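Local atomic coordinates of cellulose hydrolase (Bacillus licheniformis, PDB entry 4YZT), a protein that probably hydrolyses internal beta-1,4-glucosidic bonds of cellulose as a multi-modular family 5 endoglucanase, and binds cellotetraose. Residues N172-N175 with R176-N180. Numbering follows the deposited sequence.
Sequences NLLN and REMLN
Asn172 O accepts the amide of Arg176 at 3.1 Å, the first of four successive i to i+4 bonds inside helix 168-184, which links strands 155-158 and 194-196 of the TIM barrel as part of a beta-alpha-beta unit. The amide end of Asn172 leads off to hydrogen-bond the backbone, ND2 to Ser209 O and OD1 to Glu211 N. Leu173 meets two long side chains. The Arg176 chain, bent at chi3 (57°), folds back so that one face of its guanidinium lies over Leu173 CA, with NH2 3.5 Å from Leu173 CD1. On the next turn the methylene CG of Glu177 also comes within 3.5 Å of Leu173 CD1, while Leu173 O takes the Glu177 amide at 2.9 Å. Replacing Glu177 by alanine removes CG and the carboxylate and would probably leave Leu173 CD1 without that methylene contact. Leu174 CD2 packs against Met178 CG at 4.0 Å, and both residues face helix 130-147 through Leu137. Asn175 O binds the Leu179 amide, and its ND2 reaches Gly197 O beside strand 194-196. Chemically, the helix is two-sided: apolar side chains and the Asn175 amide, hydrogen-bonded through ND2, face the barrel and the neighbouring helix, whereas around the partly exposed Leu173 the Arg176 guanidinium and the Glu177 CG methylene make the contacts.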
loop_
_atom_site.group_PDB
_atom_site.type_symbol
_atom_site.label_atom_id
_atom_site.label_comp_id
_atom_site.label_asym_id
_atom_site.label_seq_id
_atom_site.Cartn_x
_atom_site.Cartn_y
_atom_site.Cartn_z
ATOM N N ASN A 172 -19.971 18.831 2.768
ATOM C CA ASN A 172 -20.902 18.539 3.844
ATOM C C ASN A 172 -22.343 18.432 3.332
ATOM O O ASN A 172 -23.106 17.576 3.791
ATOM C CB ASN A 172 -20.768 19.585 4.950
ATOM C CG ASN A 172 -19.467 19.424 5.744
ATOM O OD1 ASN A 172 -18.974 18.303 5.955
ATOM N ND2 ASN A 172 -18.902 20.543 6.181
ATOM N N LEU A 173 -22.700 19.267 2.356
ATOM C CA LEU A 173 -24.000 19.166 1.699
ATOM C C LEU A 173 -24.138 17.830 0.985
ATOM O O LEU A 173 -25.186 17.189 1.047
ATOM C CB LEU A 173 -24.207 20.309 0.690
ATOM C CG LEU A 173 -25.446 20.208 -0.216
ATOM C CD1 LEU A 173 -26.715 20.242 0.614
ATOM C CD2 LEU A 173 -25.483 21.317 -1.274
ATOM N N LEU A 174 -23.076 17.422 0.296
ATOM C CA LEU A 174 -23.118 16.215 -0.510
ATOM C C LEU A 174 -23.337 15.027 0.415
ATOM O O LEU A 174 -24.161 14.168 0.128
ATOM C CB LEU A 174 -21.830 16.056 -1.323
ATOM C CG LEU A 174 -21.640 14.863 -2.268
ATOM C CD1 LEU A 174 -20.544 15.195 -3.288
ATOM C CD2 LEU A 174 -21.260 13.603 -1.508
ATOM N N ASN A 175 -22.597 14.984 1.519
ATOM C CA ASN A 175 -22.756 13.894 2.490
ATOM C C ASN A 175 -24.178 13.801 3.021
ATOM O O ASN A 175 -24.753 12.705 3.095
ATOM C CB ASN A 175 -21.786 14.061 3.664
ATOM C CG ASN A 175 -20.367 13.680 3.305
ATOM O OD1 ASN A 175 -20.137 12.991 2.310
ATOM N ND2 ASN A 175 -19.407 14.106 4.125
ATOM N N ARG A 176 -24.744 14.952 3.386
ATOM C CA ARG A 176 -26.081 15.007 3.955
ATOM C C ARG A 176 -27.144 14.560 2.952
ATOM O O ARG A 176 -28.067 13.827 3.300
ATOM C CB ARG A 176 -26.383 16.431 4.452
ATOM C CG ARG A 176 -27.776 16.584 5.065
ATOM C CD ARG A 176 -27.982 17.937 5.750
ATOM N NE ARG A 176 -27.749 19.081 4.867
ATOM C CZ ARG A 176 -26.636 19.806 4.870
ATOM N NH1 ARG A 176 -25.664 19.510 5.718
ATOM N NH2 ARG A 176 -26.500 20.837 4.037
ATOM N N GLU A 177 -27.018 15.016 1.708
ATOM C CA GLU A 177 -28.026 14.748 0.694
ATOM C C GLU A 177 -28.006 13.298 0.245
ATOM O O GLU A 177 -29.061 12.687 0.071
ATOM C CB GLU A 177 -27.837 15.670 -0.508
ATOM C CG GLU A 177 -28.147 17.124 -0.205
ATOM C CD GLU A 177 -29.620 17.356 0.038
ATOM O OE1 GLU A 177 -30.416 17.092 -0.890
ATOM O OE2 GLU A 177 -29.985 17.794 1.153
ATOM N N MET A 178 -26.812 12.746 0.069
ATOM C CA MET A 178 -26.687 11.347 -0.319
ATOM C C MET A 178 -27.131 10.438 0.820
ATOM O O MET A 178 -27.803 9.436 0.590
ATOM C CB MET A 178 -25.250 11.016 -0.746
ATOM C CG MET A 178 -24.791 11.788 -1.991
ATOM S SD MET A 178 -25.955 11.669 -3.369
ATOM C CE MET A 178 -26.548 13.345 -3.463
ATOM N N LEU A 179 -26.767 10.786 2.051
ATOM C CA LEU A 179 -27.221 10.011 3.204
ATOM C C LEU A 179 -28.758 10.027 3.315
ATOM O O LEU A 179 -29.375 8.994 3.581
ATOM C CB LEU A 179 -26.584 10.531 4.490
ATOM C CG LEU A 179 -27.030 9.830 5.773
ATOM C CD1 LEU A 179 -26.522 8.390 5.803
ATOM C CD2 LEU A 179 -26.565 10.597 6.996
ATOM N N ASN A 180 -29.375 11.187 3.087
ATOM C CA ASN A 180 -30.838 11.302 3.143
ATOM C C ASN A 180 -31.507 10.437 2.082
ATOM O O ASN A 180 -32.519 9.778 2.333
ATOM C CB ASN A 180 -31.291 12.760 2.985
ATOM C CG ASN A 180 -31.062 13.584 4.249
ATOM O OD1 ASN A 180 -30.817 13.032 5.321
ATOM N ND2 ASN A 180 -31.141 14.906 4.124
#